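PDB 5XYH: CbsA from Xanthomonas oryzae pv. oryzae, which hydrolyses cellulose as a 1,4-beta-cellobiosidase (exoglucanase) of glycoside hydrolase family 6, a cell-wall degrading activity of the bacterial blight pathogen of rice. Local coordinates for residues A[50-53]-A[54-58]; A[67-70]-A[71-75]; A[173-176]-A[177-181]; A[210-213]-A[214-218]. One frame throughout, in Å; residues are numbered along the deposited sequence.

Interaction 1: A[50-53]-A[54-58]; sequences WLDS and IDAIY
Ser53 and Ala56 carry this local contact, where strand 49-51 gives way to the short helix 54-58. The Ser53 hydroxyl reaches forward over the first turn and its OG accepts from Ala56 N at 3.1 Å, with an N-H...O angle of 141°. OG lies between its own backbone N and carbonyl carbon (chi1 64°), the rotamer that brings it within reach of the Ala56 amide. A second, weak bond reaches Ser53 O from the same Ala56 N, also at 3.1 Å but bent to 128°, so this one N-H is shared between a side-chain and a backbone acceptor. Ser53 is thus the N-cap of a weakly bonded helix, at the C-terminal end of a parallel strand of the family 6 barrel. The Ala56 methyl points back at the end of the strand and the loop after it: CB is 3.7 Å from Asp52 OD1 and 3.9 Å from Leu51 CA. Leu51 adds apolar cover through one branch, its CD2 standing 4.3 Å from Ala56 CB, and its side chain also packs on Ile127 of helix 113-131. The amide of Ile54, next after the cap, is bonded to the Glu108 carboxylate, while Asp55 forms a salt bridge with Arg62.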
loop_
_atom_site.group_PDB
_atom_site.type_symbol
_atom_site.label_atom_id
_atom_site.label_comp_id
_atom_site.label_asym_id
_atom_site.label_seq_id
_atom_site.Cartn_x
_atom_site.Cartn_y
_atom_site.Cartn_z
ATOM N N TRP A 50 4.719 1.631 -9.317
ATOM C CA TRP A 50 3.338 1.218 -9.560
ATOM C C TRP A 50 3.139 0.974 -11.048
ATOM O O TRP A 50 3.276 1.900 -11.855
ATOM C CB TRP A 50 2.346 2.273 -9.060
ATOM C CG TRP A 50 2.283 2.290 -7.581
ATOM C CD1 TRP A 50 3.285 2.660 -6.734
ATOM C CD2 TRP A 50 1.175 1.904 -6.757
ATOM N NE1 TRP A 50 2.872 2.529 -5.435
ATOM C CE2 TRP A 50 1.583 2.062 -5.418
ATOM C CE3 TRP A 50 -0.118 1.440 -7.020
ATOM C CZ2 TRP A 50 0.750 1.768 -4.343
ATOM C CZ3 TRP A 50 -0.952 1.157 -5.947
ATOM C CH2 TRP A 50 -0.514 1.323 -4.627
ATOM N N LEU A 51 2.838 -0.271 -11.412
ATOM C CA LEU A 51 2.417 -0.590 -12.778
ATOM C C LEU A 51 0.892 -0.510 -12.835
ATOM O O LEU A 51 0.181 -1.515 -12.847
ATOM C CB LEU A 51 2.926 -1.965 -13.189
ATOM C CG LEU A 51 4.445 -2.127 -13.159
ATOM C CD1 LEU A 51 4.837 -3.574 -13.444
ATOM C CD2 LEU A 51 5.121 -1.175 -14.140
ATOM N N ASP A 52 0.391 0.730 -12.832
ATOM C CA ASP A 52 -1.035 0.972 -12.674
ATOM C C ASP A 52 -1.798 0.976 -13.992
ATOM O O ASP A 52 -2.985 1.314 -13.997
ATOM C CB ASP A 52 -1.275 2.289 -11.917
ATOM C CG ASP A 52 -0.697 3.503 -12.623
ATOM O OD1 ASP A 52 0.395 3.404 -13.227
ATOM O OD2 ASP A 52 -1.341 4.570 -12.555
ATOM N N SER A 53 -1.160 0.587 -15.096
ATOM C CA SER A 53 -1.837 0.421 -16.378
ATOM C C SER A 53 -0.902 -0.344 -17.296
ATOM O O SER A 53 0.297 -0.458 -17.032
ATOM C CB SER A 53 -2.205 1.768 -17.011
ATOM O OG SER A 53 -1.015 2.472 -17.318
ATOM N N ILE A 54 -1.461 -0.846 -18.400
ATOM C CA ILE A 54 -0.619 -1.402 -19.455
ATOM C C ILE A 54 0.395 -0.367 -19.920
ATOM O O ILE A 54 1.574 -0.679 -20.116
ATOM C CB ILE A 54 -1.490 -1.908 -20.618
ATOM C CG1 ILE A 54 -2.394 -3.046 -20.128
ATOM C CG2 ILE A 54 -0.617 -2.343 -21.787
ATOM C CD1 ILE A 54 -3.572 -3.338 -21.049
ATOM N N ASP A 55 -0.046 0.888 -20.081
ATOM C CA ASP A 55 0.858 1.959 -20.502
ATOM C C ASP A 55 2.047 2.111 -19.561
ATOM O O ASP A 55 3.141 2.473 -20.006
ATOM C CB ASP A 55 0.110 3.289 -20.599
ATOM C CG ASP A 55 -0.686 3.432 -21.897
ATOM O OD1 ASP A 55 -0.358 2.763 -22.910
ATOM O OD2 ASP A 55 -1.638 4.236 -21.910
ATOM N N ALA A 56 1.856 1.859 -18.260
ATOM C CA ALA A 56 2.967 1.980 -17.320
ATOM C C ALA A 56 4.090 0.991 -17.635
ATOM O O ALA A 56 5.250 1.259 -17.310
ATOM C CB ALA A 56 2.475 1.790 -15.881
ATOM N N ILE A 57 3.781 -0.140 -18.283
ATOM C CA ILE A 57 4.845 -1.084 -18.635
ATOM C C ILE A 57 5.817 -0.455 -19.622
ATOM O O ILE A 57 7.027 -0.728 -19.586
ATOM C CB ILE A 57 4.256 -2.393 -19.201
ATOM C CG1 ILE A 57 3.367 -3.086 -18.166
ATOM C CG2 ILE A 57 5.367 -3.329 -19.638
ATOM C CD1 ILE A 57 2.560 -4.246 -18.727
ATOM N N TYR A 58 5.310 0.408 -20.507
ATOM C CA TYR A 58 6.086 0.962 -21.609
ATOM C C TYR A 58 6.698 2.321 -21.301
ATOM O O TYR A 58 7.720 2.674 -21.901
ATOM C CB TYR A 58 5.205 1.047 -22.867
ATOM C CG TYR A 58 4.723 -0.323 -23.286
ATOM C CD1 TYR A 58 5.515 -1.142 -24.079
ATOM C CD2 TYR A 58 3.504 -0.819 -22.851
ATOM C CE1 TYR A 58 5.094 -2.404 -24.437
ATOM C CE2 TYR A 58 3.075 -2.083 -23.202
ATOM C CZ TYR A 58 3.871 -2.870 -23.995
ATOM O OH TYR A 58 3.461 -4.132 -24.354
#

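Interaction 2: A[67-70]-A[71-75]; sequences LSLQ and GHLNA
This is an N-terminal cap with a CH-pi contact beside it, at the start of helix 69-79, the helix that precedes strand 86-92 of the central sheet. Ser68 occupies the N-cap: its OG accepts from Gly71 N at 2.8 Å, and an N-H...O angle of 158° makes this a well-directed bond. The Ser68 carbonyl in turn accepts from His72 N at 2.9 Å. Leu67, just before the cap, folds over the imidazole of His72, with CB 3.8 Å from the ring centroid and 12° off the ring normal, the geometry of a CH-pi contact. His72 CG stands anti to its carbonyl carbon (chi1 -73°), which swings the ring back beneath Leu67. Further along Leu67, CD1 approaches His72 ND1 at 3.9 Å. In this family 6 barrel the helix packs outside the strands, and the ring is anchored there by a hydrogen bond between His72 ND1 and the Tyr14 hydroxyl. Within the first turns of the helix, Leu69 CG meets Leu73 CD1 at 4.0 Å; both leucines also touch Thr130 of helix 113-131. Asn74 OD1, on a different flank, is bonded to Tyr136 OH and Lys135 NZ.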
loop_
_atom_site.group_PDB
_atom_site.type_symbol
_atom_site.label_atom_id
_atom_site.label_comp_id
_atom_site.label_asym_id
_atom_site.label_seq_id
_atom_site.Cartn_x
_atom_site.Cartn_y
_atom_site.Cartn_z
ATOM N N LEU A 67 10.043 6.040 -16.572
ATOM C CA LEU A 67 10.788 4.924 -17.138
ATOM C C LEU A 67 9.851 3.778 -17.507
ATOM O O LEU A 67 8.822 3.558 -16.865
ATOM C CB LEU A 67 11.830 4.411 -16.143
ATOM C CG LEU A 67 13.076 5.262 -15.915
ATOM C CD1 LEU A 67 13.939 4.619 -14.863
ATOM C CD2 LEU A 67 13.850 5.444 -17.216
ATOM N N SER A 68 10.228 3.034 -18.548
ATOM C CA SER A 68 9.591 1.753 -18.828
ATOM C C SER A 68 9.983 0.726 -17.770
ATOM O O SER A 68 10.954 0.900 -17.029
ATOM C CB SER A 68 10.011 1.229 -20.198
ATOM O OG SER A 68 11.347 0.758 -20.135
ATOM N N LEU A 69 9.230 -0.378 -17.728
ATOM C CA LEU A 69 9.597 -1.484 -16.849
ATOM C C LEU A 69 11.027 -1.930 -17.115
ATOM O O LEU A 69 11.802 -2.137 -16.178
ATOM C CB LEU A 69 8.624 -2.657 -17.015
ATOM C CG LEU A 69 8.962 -3.933 -16.220
ATOM C CD1 LEU A 69 9.141 -3.675 -14.702
ATOM C CD2 LEU A 69 7.955 -5.046 -16.461
ATOM N N GLN A 70 11.410 -2.054 -18.392
ATOM C CA GLN A 70 12.790 -2.425 -18.696
ATOM C C GLN A 70 13.773 -1.352 -18.244
ATOM O O GLN A 70 14.877 -1.671 -17.786
ATOM C CB GLN A 70 12.953 -2.694 -20.186
ATOM C CG GLN A 70 12.051 -3.784 -20.688
ATOM C CD GLN A 70 12.363 -4.153 -22.113
ATOM O OE1 GLN A 70 13.445 -3.834 -22.621
ATOM N NE2 GLN A 70 11.425 -4.834 -22.772
ATOM N N GLY A 71 13.401 -0.074 -18.378
ATOM C CA GLY A 71 14.273 0.987 -17.890
ATOM C C GLY A 71 14.507 0.904 -16.390
ATOM O O GLY A 71 15.622 1.132 -15.908
ATOM N N HIS A 72 13.452 0.592 -15.632
ATOM C CA HIS A 72 13.597 0.377 -14.198
ATOM C C HIS A 72 14.537 -0.778 -13.920
ATOM O O HIS A 72 15.411 -0.688 -13.055
ATOM C CB HIS A 72 12.239 0.086 -13.564
ATOM C CG HIS A 72 11.348 1.275 -13.461
ATOM N ND1 HIS A 72 11.666 2.383 -12.704
ATOM C CD2 HIS A 72 10.123 1.512 -13.982
ATOM C CE1 HIS A 72 10.680 3.256 -12.779
ATOM N NE2 HIS A 72 9.734 2.753 -13.551
ATOM N N LEU A 73 14.354 -1.883 -14.635
ATOM C CA LEU A 73 15.171 -3.062 -14.373
ATOM C C LEU A 73 16.622 -2.826 -14.771
ATOM O O LEU A 73 17.541 -3.341 -14.114
ATOM C CB LEU A 73 14.596 -4.263 -15.115
ATOM C CG LEU A 73 13.194 -4.679 -14.657
ATOM C CD1 LEU A 73 12.542 -5.604 -15.674
ATOM C CD2 LEU A 73 13.266 -5.339 -13.285
ATOM N N ASN A 74 16.837 -2.056 -15.841
ATOM C CA ASN A 74 18.188 -1.654 -16.224
ATOM C C ASN A 74 18.818 -0.761 -15.169
ATOM O O ASN A 74 19.987 -0.951 -14.808
ATOM C CB ASN A 74 18.157 -0.941 -17.574
ATOM C CG ASN A 74 17.836 -1.880 -18.714
ATOM O OD1 ASN A 74 17.948 -3.095 -18.569
ATOM N ND2 ASN A 74 17.418 -1.325 -19.852
ATOM N N ALA A 75 18.072 0.227 -14.665
ATOM C CA ALA A 75 18.632 1.079 -13.622
ATOM C C ALA A 75 18.971 0.260 -12.383
ATOM O O ALA A 75 20.000 0.495 -11.732
ATOM C CB ALA A 75 17.669 2.213 -13.271
#

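Interaction 3: A[173-176]-A[177-181]; sequences AGIK and YALDK
The phenol ring of Tyr177 has Lys181 CG over one face, 3.6 Å above its plane and displaced toward the rim, one helical turn along. At the other end of the side chain, Tyr177 CB rests 3.6 Å from Ala173 O, the carbonyl that accepts the Tyr177 amide. CG stands opposite the backbone N (chi1 -168°), which directs the ring off the helix toward helix 113-131, where it touches Lys120 and Ile124 and its hydroxyl is bonded to Asp125. The carboxylate of Asp180, the second flat group, lies back against the preceding turn, with OD2 3.9 Å from Lys176 CG. The oppositely charged ends do not meet: Lys176 NZ stays 5.3 Å from Asp180 OD2, too far for a salt bridge, although the charges could still attract weakly. OD1 of this aspartate instead accepts from Ala221 N. Helix 170-183 is one of the outer helices of the family 6 barrel, leading into parallel strand 188-193, and its regular i+4 to i bonding, N-H to C=O, shows here in four consecutive amides. The straightest are Ala178 N to Gly174 O and Leu179 N to Ile175 O, each with an N-H...O angle of 168°. Ile175 and Leu179 point the same way along the inward side, CG2 of the first 3.9 Å from CD1 of the second, and both press on Met192 of strand 188-193. Leu179 CG also sits 3.4 Å from Ile175 O.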
loop_
_atom_site.group_PDB
_atom_site.type_symbol
_atom_site.label_atom_id
_atom_site.label_comp_id
_atom_site.label_asym_id
_atom_site.label_seq_id
_atom_site.Cartn_x
_atom_site.Cartn_y
_atom_site.Cartn_z
ATOM N N ALA A 173 -9.890 -14.895 -10.369
ATOM C CA ALA A 173 -9.221 -15.402 -11.565
ATOM C C ALA A 173 -7.997 -14.567 -11.899
ATOM O O ALA A 173 -6.956 -15.113 -12.272
ATOM C CB ALA A 173 -10.183 -15.437 -12.751
ATOM N N GLY A 174 -8.107 -13.242 -11.763
ATOM C CA GLY A 174 -6.961 -12.378 -12.012
ATOM C C GLY A 174 -5.805 -12.615 -11.053
ATOM O O GLY A 174 -4.643 -12.648 -11.463
ATOM N N ILE A 175 -6.103 -12.750 -9.760
ATOM C CA ILE A 175 -5.045 -13.003 -8.783
ATOM C C ILE A 175 -4.362 -14.332 -9.077
ATOM O O ILE A 175 -3.132 -14.436 -9.048
ATOM C CB ILE A 175 -5.599 -12.981 -7.348
ATOM C CG1 ILE A 175 -6.271 -11.646 -7.018
ATOM C CG2 ILE A 175 -4.477 -13.324 -6.354
ATOM C CD1 ILE A 175 -5.350 -10.566 -6.556
ATOM N N LYS A 176 -5.153 -15.372 -9.344
ATOM C CA LYS A 176 -4.571 -16.685 -9.602
ATOM C C LYS A 176 -3.621 -16.634 -10.790
ATOM O O LYS A 176 -2.510 -17.181 -10.736
ATOM C CB LYS A 176 -5.680 -17.718 -9.834
ATOM C CG LYS A 176 -5.174 -19.049 -10.358
ATOM C CD LYS A 176 -6.317 -19.961 -10.780
ATOM C CE LYS A 176 -5.806 -21.356 -11.032
ATOM N NZ LYS A 176 -6.874 -22.346 -11.331
ATOM N N TYR A 177 -4.031 -15.955 -11.868
ATOM C CA TYR A 177 -3.184 -15.879 -13.054
ATOM C C TYR A 177 -1.917 -15.080 -12.770
ATOM O O TYR A 177 -0.814 -15.473 -13.179
ATOM C CB TYR A 177 -3.973 -15.256 -14.209
ATOM C CG TYR A 177 -3.305 -15.371 -15.558
ATOM C CD1 TYR A 177 -3.514 -16.484 -16.359
ATOM C CD2 TYR A 177 -2.472 -14.367 -16.030
ATOM C CE1 TYR A 177 -2.905 -16.605 -17.584
ATOM C CE2 TYR A 177 -1.858 -14.476 -17.266
ATOM C CZ TYR A 177 -2.079 -15.598 -18.040
ATOM O OH TYR A 177 -1.485 -15.712 -19.280
ATOM N N ALA A 178 -2.057 -13.944 -12.078
ATOM C CA ALA A 178 -0.887 -13.164 -11.694
ATOM C C ALA A 178 0.081 -14.008 -10.884
ATOM O O ALA A 178 1.280 -14.046 -11.180
ATOM C CB ALA A 178 -1.309 -11.922 -10.908
ATOM N N LEU A 179 -0.423 -14.711 -9.867
ATOM C CA LEU A 179 0.473 -15.504 -9.029
ATOM C C LEU A 179 1.136 -16.617 -9.829
ATOM O O LEU A 179 2.346 -16.834 -9.702
ATOM C CB LEU A 179 -0.265 -16.079 -7.818
ATOM C CG LEU A 179 -0.664 -15.065 -6.733
ATOM C CD1 LEU A 179 -1.495 -15.765 -5.680
ATOM C CD2 LEU A 179 0.532 -14.358 -6.103
ATOM N N ASP A 180 0.372 -17.303 -10.684
ATOM C CA ASP A 180 0.940 -18.396 -11.478
ATOM C C ASP A 180 2.088 -17.901 -12.350
ATOM O O ASP A 180 3.182 -18.482 -12.353
ATOM C CB ASP A 180 -0.142 -19.043 -12.349
ATOM C CG ASP A 180 -0.912 -20.132 -11.627
ATOM O OD1 ASP A 180 -0.414 -20.630 -10.594
ATOM O OD2 ASP A 180 -2.016 -20.500 -12.095
ATOM N N LYS A 181 1.866 -16.808 -13.084
ATOM C CA LYS A 181 2.857 -16.379 -14.066
ATOM C C LYS A 181 4.056 -15.722 -13.401
ATOM O O LYS A 181 5.177 -15.839 -13.900
ATOM C CB LYS A 181 2.210 -15.429 -15.077
ATOM C CG LYS A 181 1.080 -16.069 -15.871
ATOM C CD LYS A 181 1.621 -16.938 -16.987
ATOM C CE LYS A 181 2.463 -16.082 -17.936
ATOM N NZ LYS A 181 2.763 -16.747 -19.238
#

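Interaction 4: A[210-213]-A[214-218]; sequences ISLY and TRVVQ
Thr214 grips the Ile210 carbonyl twice: its OG1 donates to Ile210 O at 2.8 Å, and its backbone N to the same oxygen at 2.9 Å. The two donors differ in approach, since the amide lies nearly in line with the C=O whereas the hydroxyl comes from 44° above the carbonyl plane. OG1 sits beside its own N (chi1 -60°), which bends it back along the helix. Round the helix from Thr214, Arg215 curls over Leu212, its chain bent at chi3 (70°), so that one guanidinium face lies against Leu212 CA and NH2 comes 3.3 Å from Leu212 CD1. A water at the guanidinium edge accepts from Arg215 NH1 at a short, somewhat doubtful 2.5 Å and gives a weak bond to Ser211 O. Leu212 and Val216 run side by side, CD1 of the leucine 4.0 Å from CG2 of the valine. In the next shell, Thr214 OG1 is also bonded to Trp287 NE1, and Arg215 NE forms a long, weak ion pair with Glu172. Helix 206-218 is the crossover of the beta-alpha-beta unit between parallel strands 188-193 and 229-232; Leu212 packs on helix 150-155, Val216 on helix 170-183, and Ile210 and Tyr213 on helix 271-284.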
loop_
_atom_site.group_PDB
_atom_site.type_symbol
_atom_site.label_atom_id
_atom_site.label_comp_id
_atom_site.label_asym_id
_atom_site.label_seq_id
_atom_site.Cartn_x
_atom_site.Cartn_y
_atom_site.Cartn_z
ATOM N N ILE A 210 -9.699 -15.076 5.608
ATOM C CA ILE A 210 -8.663 -16.102 5.593
ATOM C C ILE A 210 -8.982 -17.167 4.552
ATOM O O ILE A 210 -8.128 -17.531 3.743
ATOM C CB ILE A 210 -8.489 -16.707 6.994
ATOM C CG1 ILE A 210 -8.074 -15.634 8.009
ATOM C CG2 ILE A 210 -7.514 -17.868 6.956
ATOM C CD1 ILE A 210 -6.855 -14.821 7.621
ATOM N N SER A 211 -10.221 -17.672 4.535
ATOM C CA SER A 211 -10.537 -18.729 3.579
ATOM C C SER A 211 -10.478 -18.234 2.136
ATOM O O SER A 211 -10.126 -19.007 1.235
ATOM C CB SER A 211 -11.907 -19.336 3.874
ATOM O OG SER A 211 -12.928 -18.644 3.183
ATOM N N LEU A 212 -10.790 -16.954 1.900
ATOM C CA LEU A 212 -10.660 -16.389 0.560
ATOM C C LEU A 212 -9.212 -16.397 0.096
ATOM O O LEU A 212 -8.897 -16.924 -0.971
ATOM C CB LEU A 212 -11.213 -14.963 0.517
ATOM C CG LEU A 212 -10.966 -14.175 -0.772
ATOM C CD1 LEU A 212 -11.613 -14.857 -1.953
ATOM C CD2 LEU A 212 -11.482 -12.740 -0.617
ATOM N N TYR A 213 -8.314 -15.798 0.878
ATOM C CA TYR A 213 -6.910 -15.798 0.486
ATOM C C TYR A 213 -6.379 -17.220 0.377
ATOM O O TYR A 213 -5.620 -17.539 -0.542
ATOM C CB TYR A 213 -6.078 -14.979 1.479
ATOM C CG TYR A 213 -6.190 -13.485 1.228
ATOM C CD1 TYR A 213 -7.289 -12.762 1.682
ATOM C CD2 TYR A 213 -5.214 -12.816 0.521
ATOM C CE1 TYR A 213 -7.395 -11.389 1.441
ATOM C CE2 TYR A 213 -5.308 -11.455 0.275
ATOM C CZ TYR A 213 -6.387 -10.746 0.723
ATOM O OH TYR A 213 -6.443 -9.391 0.454
ATOM N N THR A 214 -6.787 -18.095 1.289
ATOM C CA THR A 214 -6.295 -19.470 1.225
ATOM C C THR A 214 -6.787 -20.159 -0.042
ATOM O O THR A 214 -6.003 -20.771 -0.779
ATOM C CB THR A 214 -6.726 -20.241 2.475
ATOM O OG1 THR A 214 -6.174 -19.597 3.628
ATOM C CG2 THR A 214 -6.207 -21.670 2.417
ATOM N N ARG A 215 -8.084 -20.029 -0.334
ATOM C CA ARG A 215 -8.657 -20.665 -1.518
ATOM C C ARG A 215 -8.010 -20.160 -2.802
ATOM O O ARG A 215 -7.734 -20.949 -3.718
ATOM C CB ARG A 215 -10.163 -20.422 -1.540
ATOM C CG ARG A 215 -10.863 -20.916 -2.768
ATOM C CD ARG A 215 -12.371 -20.752 -2.607
ATOM N NE ARG A 215 -12.808 -19.354 -2.625
ATOM C CZ ARG A 215 -13.238 -18.684 -1.560
ATOM N NH1 ARG A 215 -13.282 -19.277 -0.375
ATOM N NH2 ARG A 215 -13.635 -17.422 -1.686
ATOM N N VAL A 216 -7.745 -18.853 -2.891
ATOM C CA VAL A 216 -7.190 -18.309 -4.131
ATOM C C VAL A 216 -5.772 -18.810 -4.353
ATOM O O VAL A 216 -5.432 -19.290 -5.442
ATOM C CB VAL A 216 -7.237 -16.771 -4.122
ATOM C CG1 VAL A 216 -6.413 -16.212 -5.297
ATOM C CG2 VAL A 216 -8.672 -16.289 -4.198
ATOM N N VAL A 217 -4.906 -18.685 -3.338
ATOM C CA VAL A 217 -3.516 -19.078 -3.545
ATOM C C VAL A 217 -3.390 -20.599 -3.622
ATOM O O VAL A 217 -2.566 -21.122 -4.382
ATOM C CB VAL A 217 -2.617 -18.489 -2.445
ATOM C CG1 VAL A 217 -1.153 -18.761 -2.770
ATOM C CG2 VAL A 217 -2.862 -16.995 -2.297
ATOM N N GLN A 218 -4.209 -21.332 -2.865
ATOM C CA GLN A 218 -4.134 -22.791 -2.922
ATOM C C GLN A 218 -4.449 -23.301 -4.321
ATOM O O GLN A 218 -3.865 -24.293 -4.767
ATOM C CB GLN A 218 -5.075 -23.424 -1.892
ATOM C CG GLN A 218 -5.044 -24.947 -1.910
ATOM C CD GLN A 218 -5.944 -25.590 -0.858
ATOM O OE1 GLN A 218 -6.586 -24.901 -0.052
ATOM N NE2 GLN A 218 -5.991 -26.930 -0.863
HETATM O O HOH W 1 -12.473 -21.497 0.517
#

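In the fold
From the N terminus the four contacts come in series; each joins adjoining residues, so none closes a longer loop, and none nests or crosses. Interaction 1 turns the chain out of strand 49-51 into helix 54-58, and interaction 2 starts helix 69-79; they touch where Ile57 O probably accepts a hydrogen bond from Leu69 N at 2.9 Å. Interactions 3 and 4 lie within helices 170-183 and 206-218, which flank strand 188-193 in sequence and meet through Ile175 CG2 and Val216 CG1, 3.6 Å apart. The pairs 1-2 and 3-4 do not touch, but helix 113-131 contacts residues of interactions 1, 2 and 3, bridging these parts of the barrel.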